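Local coordinates for RegF protein (Neisseria gonorrhoeae, PDB 4HOJ) that binds glutathione and calcium ions and belongs to the glutathione transferase superfamily, probably as a stringent starvation protein A, at residues A[4-9]-A[53-58]; A[18-23]-A[185-190]. All coordinates share one frame; numbering follows the deposited sequence.

Contact 1: A[4-9]-A[53-58]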
ATOM      1  N   MET A   4     -13.723   8.263  18.070  1.00 26.10           N
ATOM      2  CA  MET A   4     -12.640   8.204  17.073  1.00 20.91           C
ATOM      3  C   MET A   4     -11.648   9.339  17.289  1.00 19.29           C
ATOM      4  O   MET A   4     -12.042  10.516  17.263  1.00 19.13           O
ATOM      5  CB  MET A   4     -13.232   8.349  15.687  1.00 26.25           C
ATOM      6  CG  MET A   4     -12.227   8.302  14.600  1.00 25.28           C
ATOM      7  SD  MET A   4     -12.939   8.201  12.927  1.00 23.17           S
ATOM      8  CE  MET A   4     -13.679   6.606  12.897  1.00 27.13           C
ATOM      9  N   THR A   5     -10.379   8.999  17.475  1.00 15.05           N
ATOM     10  CA  THR A   5      -9.353   9.961  17.840  1.00 14.66           C
ATOM     11  C   THR A   5      -8.230   9.881  16.810  1.00 12.54           C
ATOM     12  O   THR A   5      -7.716   8.805  16.522  1.00 12.93           O
ATOM     13  CB  THR A   5      -8.785   9.660  19.221  1.00 18.83           C
ATOM     14  OG1 THR A   5      -9.846   9.745  20.177  1.00 19.45           O
ATOM     15  CG2 THR A   5      -7.675  10.659  19.621  1.00 19.52           C
ATOM     16  N   LEU A   6      -7.829  11.008  16.242  1.00 12.06           N
ATOM     17  CA  LEU A   6      -6.699  11.106  15.363  1.00 10.66           C
ATOM     18  C   LEU A   6      -5.550  11.764  16.076  1.00 11.06           C
ATOM     19  O   LEU A   6      -5.681  12.924  16.520  1.00 12.41           O
ATOM     20  CB  LEU A   6      -7.029  11.939  14.112  1.00 12.05           C
ATOM     21  CG  LEU A   6      -5.919  12.017  13.075  1.00  9.42           C
ATOM     22  CD1 LEU A   6      -5.835  10.690  12.342  1.00 11.51           C
ATOM     23  CD2 LEU A   6      -6.193  13.164  12.084  1.00 12.12           C
ATOM     24  N   TYR A   7      -4.417  11.080  16.129  1.00 10.96           N
ATOM     25  CA  TYR A   7      -3.176  11.678  16.588  1.00  8.93           C
ATOM     26  C   TYR A   7      -2.496  12.280  15.398  1.00  8.56           C
ATOM     27  O   TYR A   7      -2.250  11.600  14.404  1.00  9.07           O
ATOM     28  CB  TYR A   7      -2.316  10.585  17.227  1.00 11.22           C
ATOM     29  CG  TYR A   7      -2.875  10.069  18.532  1.00 13.12           C
ATOM     30  CD1 TYR A   7      -3.830   9.068  18.580  1.00 13.23           C
ATOM     31  CD2 TYR A   7      -2.453  10.607  19.719  1.00 17.88           C
ATOM     32  CE1 TYR A   7      -4.347   8.595  19.746  1.00 14.93           C
ATOM     33  CE2 TYR A   7      -2.942  10.126  20.912  1.00 25.07           C
ATOM     34  CZ  TYR A   7      -3.903   9.133  20.915  1.00 19.95           C
ATOM     35  OH  TYR A   7      -4.388   8.679  22.133  1.00 23.76           O
ATOM     36  N   SER A   8      -2.250  13.599  15.479  1.00  9.97           N
ATOM     37  CA  SER A   8      -1.911  14.374  14.273  1.00  9.05           C
ATOM     38  C   SER A   8      -0.773  15.340  14.561  1.00  8.96           C
ATOM     39  O   SER A   8      -0.732  15.910  15.639  1.00 11.14           O
ATOM     40  CB  SER A   8      -3.170  15.184  13.905  1.00 10.34           C
ATOM     41  OG  SER A   8      -2.834  16.174  12.931  1.00 11.31           O
ATOM     42  N   GLY A   9       0.131  15.507  13.615  1.00  9.09           N
ATOM     43  CA  GLY A   9       1.118  16.581  13.708  1.00  9.57           C
ATOM     44  C   GLY A   9       0.616  17.832  13.007  1.00  9.35           C
ATOM     45  O   GLY A   9       0.071  17.752  11.901  1.00  8.83           O
ATOM     46  N   PRO A  53       0.261  10.108  11.208  1.00  7.09           N
ATOM     47  CA  PRO A  53      -0.925   9.989  12.053  1.00  7.52           C
ATOM     48  C   PRO A  53      -1.178   8.590  12.569  1.00  7.35           C
ATOM     49  O   PRO A  53      -0.696   7.548  12.024  1.00  8.67           O
ATOM     50  CB  PRO A  53      -2.065  10.339  11.092  1.00  8.53           C
ATOM     51  CG  PRO A  53      -1.528   9.894   9.696  1.00  8.22           C
ATOM     52  CD  PRO A  53      -0.054  10.318   9.785  1.00  7.79           C
ATOM     53  N   VAL A  54      -1.954   8.502  13.656  1.00  7.13           N
ATOM     54  CA  VAL A  54      -2.520   7.260  14.188  1.00  7.61           C
ATOM     55  C   VAL A  54      -4.010   7.508  14.396  1.00  8.08           C
ATOM     56  O   VAL A  54      -4.409   8.628  14.816  1.00  9.04           O
ATOM     57  CB  VAL A  54      -1.877   6.905  15.518  1.00  8.39           C
ATOM     58  CG1 VAL A  54      -2.581   5.744  16.224  1.00 11.74           C
ATOM     59  CG2 VAL A  54      -0.392   6.557  15.279  1.00 11.23           C
ATOM     60  N   LEU A  55      -4.871   6.553  14.080  1.00 10.36           N
ATOM     61  CA  LEU A  55      -6.267   6.654  14.421  1.00  9.61           C
ATOM     62  C   LEU A  55      -6.600   5.590  15.442  1.00 11.59           C
ATOM     63  O   LEU A  55      -6.218   4.399  15.274  1.00 12.29           O
ATOM     64  CB  LEU A  55      -7.114   6.472  13.177  1.00 11.02           C
ATOM     65  CG  LEU A  55      -8.612   6.759  13.352  1.00 11.16           C
ATOM     66  CD1 LEU A  55      -8.873   8.278  13.267  1.00 13.37           C
ATOM     67  CD2 LEU A  55      -9.461   6.043  12.303  1.00 16.20           C
ATOM     68  N   VAL A  56      -7.330   5.978  16.485  1.00 13.57           N
ATOM     69  CA  VAL A  56      -7.836   5.037  17.472  1.00 14.70           C
ATOM     70  C   VAL A  56      -9.334   5.113  17.505  1.00 13.99           C
ATOM     71  O   VAL A  56      -9.907   6.210  17.623  1.00 15.98           O
ATOM     72  CB  VAL A  56      -7.248   5.310  18.882  1.00 13.86           C
ATOM     73  CG1 VAL A  56      -7.886   4.366  19.935  1.00 19.05           C
ATOM     74  CG2 VAL A  56      -5.720   5.151  18.839  1.00 15.77           C
ATOM     75  N   GLU A  57     -10.011   3.979  17.403  1.00 15.49           N
ATOM     76  CA  GLU A  57     -11.443   3.961  17.671  1.00 19.58           C
ATOM     77  C   GLU A  57     -11.729   2.710  18.463  1.00 22.16           C
ATOM     78  O   GLU A  57     -11.578   1.582  17.956  1.00 20.97           O
ATOM     79  CB  GLU A  57     -12.247   3.973  16.375  1.00 18.59           C
ATOM     80  CG  GLU A  57     -13.713   4.067  16.684  1.00 18.88           C
ATOM     81  CD  GLU A  57     -14.617   4.145  15.465  1.00 23.22           C
ATOM     82  OE1 GLU A  57     -14.190   3.785  14.345  1.00 25.62           O
ATOM     83  OE2 GLU A  57     -15.790   4.572  15.660  1.00 33.02           O
ATOM     84  N   ARG A  58     -12.109   2.886  19.728  1.00 25.27           N
ATOM     85  CA  ARG A  58     -12.250   1.772  20.656  1.00 26.70           C
ATOM     86  C   ARG A  58     -10.969   0.930  20.648  1.00 20.26           C
ATOM     87  O   ARG A  58      -9.896   1.442  20.907  1.00 26.28           O
ATOM     88  CB  ARG A  58     -13.489   0.928  20.336  1.00 26.97           C
ATOM     89  CG  ARG A  58     -14.798   1.735  20.415  1.00 37.37           C
ATOM     90  CD  ARG A  58     -16.006   0.917  19.955  1.00 42.53           C
ATOM     91  NE  ARG A  58     -17.219   1.732  19.832  1.00 43.26           N
ATOM     92  CZ  ARG A  58     -18.260   1.657  20.657  1.00 47.60           C
ATOM     93  NH1 ARG A  58     -18.239   0.803  21.669  1.00 48.04           N
ATOM     94  NH2 ARG A  58     -19.320   2.439  20.467  1.00 47.85           N
TER
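T5 and Y7 each pair with a residue of the neighbouring strand through two backbone hydrogen bonds. T5 N reaches V56 O at 2.8 Å, and V56 N returns to T5 O. Y7 N binds V54 O, also at 2.8 Å. The last bond, V54 N to Y7 O at 3.2 Å, is longer and more bent (155° at the hydrogen), and it uses a carbonyl lone pair. L6 and L55 form the non-hydrogen-bonded pair between them. L6 CD1 meets L55 CD1 at 4.0 Å on one face of the sheet. M4 meets L55 too: with CG anti to the backbone N (chi1 -180°), M4 CG touches L55 CD1 at 3.6 Å. The chain then bends at chi3, -68°, and carries CE to E57 OE1. That carboxylate is held from outside, by Y71 and R75 of helix 65-75. On the face with T5, V54 and V56, the edge of the Y7 ring takes the V56 methyl, Y7 CE1 to V56 CG2 at 3.8 Å. Helix 41-46 covers V54 and V56 through M46, while I68 and Y71 of helix 65-75 pack on L55. P53 follows a cis peptide bond, touches the bound glutathione and lies beside L6. A cis-proline just before an antiparallel strand, next to the bound glutathione, is the hallmark of the thioredoxin-like N-terminal domain of glutathione transferases.

Contact 2: A[18-23]-A[185-190]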
ATOM      1  N   CYS A  18      -5.594  12.823   6.651  1.00  7.76           N
ATOM      2  CA  CYS A  18      -6.638  12.226   7.499  1.00  8.47           C
ATOM      3  C   CYS A  18      -7.584  13.290   8.037  1.00  8.95           C
ATOM      4  O   CYS A  18      -8.801  13.081   8.070  1.00  9.66           O
ATOM      5  CB  CYS A  18      -5.992  11.461   8.648  1.00  8.57           C
ATOM      6  SG  CYS A  18      -4.890  10.131   8.109  1.00  9.21           S
ATOM      7  N   ARG A  19      -7.086  14.471   8.400  1.00  8.48           N
ATOM      8  CA  ARG A  19      -7.939  15.581   8.804  1.00  7.94           C
ATOM      9  C   ARG A  19      -8.880  15.961   7.679  1.00  8.54           C
ATOM     10  O   ARG A  19     -10.071  16.188   7.919  1.00  9.58           O
ATOM     11  CB  ARG A  19      -7.069  16.763   9.307  1.00  9.77           C
ATOM     12  CG  ARG A  19      -6.446  16.478  10.679  1.00  9.63           C
ATOM     13  CD  ARG A  19      -5.635  17.690  11.138  1.00 10.11           C
ATOM     14  NE  ARG A  19      -4.213  17.620  10.797  1.00 10.09           N
ATOM     15  CZ  ARG A  19      -3.576  18.394   9.907  1.00  8.71           C
ATOM     16  NH1 ARG A  19      -2.223  18.385   9.861  1.00  8.85           N
ATOM     17  NH2 ARG A  19      -4.237  19.208   9.124  1.00 10.05           N
ATOM     18  N   PHE A  20      -8.362  15.979   6.450  1.00  8.78           N
ATOM     19  CA  PHE A  20      -9.201  16.317   5.304  1.00  8.56           C
ATOM     20  C   PHE A  20     -10.365  15.304   5.167  1.00  9.13           C
ATOM     21  O   PHE A  20     -11.531  15.690   5.039  1.00 10.88           O
ATOM     22  CB  PHE A  20      -8.280  16.380   4.096  1.00  8.64           C
ATOM     23  CG  PHE A  20      -8.908  16.924   2.826  1.00  9.05           C
ATOM     24  CD1 PHE A  20     -10.175  17.485   2.770  1.00 10.30           C
ATOM     25  CD2 PHE A  20      -8.142  16.846   1.652  1.00  9.71           C
ATOM     26  CE1 PHE A  20     -10.669  17.987   1.539  1.00 11.43           C
ATOM     27  CE2 PHE A  20      -8.604  17.330   0.443  1.00 10.81           C
ATOM     28  CZ  PHE A  20      -9.894  17.893   0.370  1.00 10.66           C
ATOM     29  N   VAL A  21     -10.060  13.996   5.230  1.00  9.21           N
ATOM     30  CA  VAL A  21     -11.117  13.003   5.159  1.00 11.74           C
ATOM     31  C   VAL A  21     -12.114  13.178   6.278  1.00 11.28           C
ATOM     32  O   VAL A  21     -13.322  13.093   6.037  1.00 12.18           O
ATOM     33  CB  VAL A  21     -10.564  11.539   5.151  1.00 11.51           C
ATOM     34  CG1 VAL A  21     -11.733  10.522   5.215  1.00 16.63           C
ATOM     35  CG2 VAL A  21      -9.751  11.265   3.916  1.00 16.69           C
ATOM     36  N   LEU A  22     -11.651  13.389   7.503  1.00 10.22           N
ATOM     37  CA  LEU A  22     -12.565  13.481   8.636  1.00 10.40           C
ATOM     38  C   LEU A  22     -13.533  14.619   8.473  1.00 12.83           C
ATOM     39  O   LEU A  22     -14.728  14.454   8.719  1.00 13.19           O
ATOM     40  CB  LEU A  22     -11.781  13.545   9.955  1.00 12.43           C
ATOM     41  CG  LEU A  22     -11.140  12.208  10.335  1.00 12.16           C
ATOM     42  CD1 LEU A  22     -10.039  12.457  11.360  1.00 16.60           C
ATOM     43  CD2 LEU A  22     -12.186  11.257  10.874  1.00 13.95           C
ATOM     44  N   TYR A  23     -13.054  15.777   8.014  1.00 11.50           N
ATOM     45  CA  TYR A  23     -13.967  16.884   7.784  1.00 13.78           C
ATOM     46  C   TYR A  23     -14.866  16.700   6.574  1.00 13.79           C
ATOM     47  O   TYR A  23     -16.006  17.173   6.591  1.00 16.61           O
ATOM     48  CB  TYR A  23     -13.192  18.198   7.738  1.00 13.81           C
ATOM     49  CG  TYR A  23     -12.793  18.700   9.119  1.00 13.50           C
ATOM     50  CD1 TYR A  23     -13.759  19.233   9.951  1.00 16.73           C
ATOM     51  CD2 TYR A  23     -11.491  18.617   9.584  1.00 13.98           C
ATOM     52  CE1 TYR A  23     -13.424  19.694  11.198  1.00 18.77           C
ATOM     53  CE2 TYR A  23     -11.138  19.081  10.848  1.00 17.25           C
ATOM     54  CZ  TYR A  23     -12.132  19.605  11.638  1.00 18.37           C
ATOM     55  OH  TYR A  23     -11.876  20.091  12.907  1.00 26.07           O
ATOM     56  N   PHE A 185      -8.539  23.301  -2.889  1.00 15.11           N
ATOM     57  CA  PHE A 185      -8.314  24.105  -1.686  1.00 13.26           C
ATOM     58  C   PHE A 185      -9.529  24.979  -1.362  1.00 14.90           C
ATOM     59  O   PHE A 185      -9.633  25.444  -0.209  1.00 17.15           O
ATOM     60  CB  PHE A 185      -7.131  25.042  -1.841  1.00 15.51           C
ATOM     61  CG  PHE A 185      -5.822  24.361  -2.202  1.00 11.71           C
ATOM     62  CD1 PHE A 185      -5.523  23.031  -1.815  1.00 11.65           C
ATOM     63  CD2 PHE A 185      -4.867  25.102  -2.908  1.00 13.33           C
ATOM     64  CE1 PHE A 185      -4.257  22.495  -2.170  1.00 12.81           C
ATOM     65  CE2 PHE A 185      -3.651  24.551  -3.255  1.00 13.66           C
ATOM     66  CZ  PHE A 185      -3.361  23.227  -2.876  1.00 12.92           C
ATOM     67  N   GLN A 186     -10.439  25.152  -2.327  1.00 16.37           N
ATOM     68  CA  GLN A 186     -11.663  25.878  -2.055  1.00 20.39           C
ATOM     69  C   GLN A 186     -12.704  25.017  -1.366  1.00 16.84           C
ATOM     70  O   GLN A 186     -13.750  25.512  -0.976  1.00 20.07           O
ATOM     71  CB  GLN A 186     -12.201  26.461  -3.355  1.00 23.97           C
ATOM     72  CG  GLN A 186     -11.274  27.581  -3.822  1.00 32.97           C
ATOM     73  CD  GLN A 186     -11.511  28.071  -5.245  1.00 43.62           C
ATOM     74  OE1 GLN A 186     -12.332  27.521  -6.001  1.00 47.18           O
ATOM     75  NE2 GLN A 186     -10.775  29.125  -5.622  1.00 45.03           N
ATOM     76  N   ARG A 187     -12.463  23.714  -1.231  1.00 15.55           N
ATOM     77  CA  ARG A 187     -13.495  22.884  -0.625  1.00 15.27           C
ATOM     78  C   ARG A 187     -13.605  23.229   0.875  1.00 14.79           C
ATOM     79  O   ARG A 187     -12.606  23.361   1.585  1.00 15.16           O
ATOM     80  CB  ARG A 187     -13.181  21.398  -0.766  1.00 15.27           C
ATOM     81  CG  ARG A 187     -13.165  20.901  -2.214  1.00 15.03           C
ATOM     82  CD  ARG A 187     -12.880  19.396  -2.315  1.00 14.41           C
ATOM     83  NE  ARG A 187     -13.919  18.563  -1.669  1.00 14.39           N
ATOM     84  CZ  ARG A 187     -14.978  18.111  -2.319  1.00 18.14           C
ATOM     85  NH1 ARG A 187     -15.169  18.438  -3.582  1.00 16.87           N
ATOM     86  NH2 ARG A 187     -15.863  17.380  -1.675  1.00 17.32           N
ATOM     87  N   GLU A 188     -14.830  23.358   1.354  1.00 16.93           N
ATOM     88  CA  GLU A 188     -15.091  23.702   2.731  1.00 17.27           C
ATOM     89  C   GLU A 188     -14.305  22.813   3.697  1.00 14.36           C
ATOM     90  O   GLU A 188     -13.722  23.294   4.654  1.00 15.13           O
ATOM     91  CB  GLU A 188     -16.606  23.564   2.988  1.00 19.11           C
ATOM     92  CG  GLU A 188     -17.033  23.921   4.362  1.00 27.13           C
ATOM     93  CD  GLU A 188     -18.545  23.873   4.520  1.00 35.81           C
ATOM     94  OE1 GLU A 188     -19.110  22.760   4.514  1.00 40.24           O
ATOM     95  OE2 GLU A 188     -19.174  24.939   4.628  1.00 43.41           O
ATOM     96  N   ALA A 189     -14.260  21.511   3.437  1.00 14.80           N
ATOM     97  CA  ALA A 189     -13.607  20.591   4.390  1.00 14.97           C
ATOM     98  C   ALA A 189     -12.112  20.699   4.295  1.00 13.37           C
ATOM     99  O   ALA A 189     -11.414  20.409   5.262  1.00 12.80           O
ATOM    100  CB  ALA A 189     -14.035  19.142   4.146  1.00 14.53           C
ATOM    101  N   PHE A 190     -11.608  21.126   3.138  1.00 12.02           N
ATOM    102  CA  PHE A 190     -10.177  21.336   3.057  1.00 11.42           C
ATOM    103  C   PHE A 190      -9.790  22.479   3.994  1.00 12.43           C
ATOM    104  O   PHE A 190      -8.826  22.351   4.771  1.00 12.86           O
ATOM    105  CB  PHE A 190      -9.729  21.613   1.614  1.00 11.75           C
ATOM    106  CG  PHE A 190      -8.250  21.820   1.521  1.00 10.81           C
ATOM    107  CD1 PHE A 190      -7.725  23.093   1.726  1.00 11.64           C
ATOM    108  CD2 PHE A 190      -7.383  20.746   1.298  1.00 11.58           C
ATOM    109  CE1 PHE A 190      -6.329  23.276   1.722  1.00 11.16           C
ATOM    110  CE2 PHE A 190      -5.997  20.923   1.294  1.00 10.51           C
ATOM    111  CZ  PHE A 190      -5.470  22.207   1.503  1.00 11.31           C
TER
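The rings of F20 and F190 meet in a T-shaped stack. The edge of F190 points at one face of F20, with planes at 87° and centroids 5.3 Å apart. F190 CD2 does the touching. It stands over the rim of the F20 ring rather than its middle, 3.7 Å from F20 CE2. The edge of F20, near its plane, meets the aliphatic part of R187, F20 CZ to R187 CD at 4.3 Å. F185 CD1 lies over one face of F190, and W161 and H16 also meet that ring. F20 gets this far from its helix because CG is anti to the backbone N, chi1 -171°. F20 CE1 thereby comes to 3.6 Å from the backbone N of F190, at the start of helix 188-193. A second, smaller patch lies one turn further along helix 13-25. There A189 CB sits against Y23, 3.5 Å from its carbonyl C and 3.8 Å from its CB. The Y23 ring leads away and meets F29 edge-to-face. This closeness of the backbones, with A189 and Y23 CA atoms 5.0 Å apart, goes with the small alanine side chain. R187 is the N-cap residue of helix 188-193. Its guanidinium reaches beyond the contact to E24 in a salt bridge and to F149 in a cation-pi contact. A157 of helix 151-161 adds to the wall around F20. Such apolar, aromatic packing of the first helix of the thioredoxin-like domain on the C-terminal helical domain is characteristic of the interdomain interface of the glutathione transferase fold.

Contacts 1 and 2 have centres 16 Å apart and join through the first strand and helix of the N-terminal domain. Along the chain the order is 4-9, 18-23, 53-58, 185-190, so their segments alternate. Contact 1 lies inside the four-stranded sheet; contact 2 takes helix 13-25, which packs on that sheet, to the C-terminal helical domain. R19 bridges them directly: R19 NE is 2.9 Å from S8 OG, and NH1 is near G9 O, both probable hydrogen bonds. C18 SG also packs on P53 CG. One helix thus links the sheet beside the glutathione site to the helical domain that carries the calcium sites.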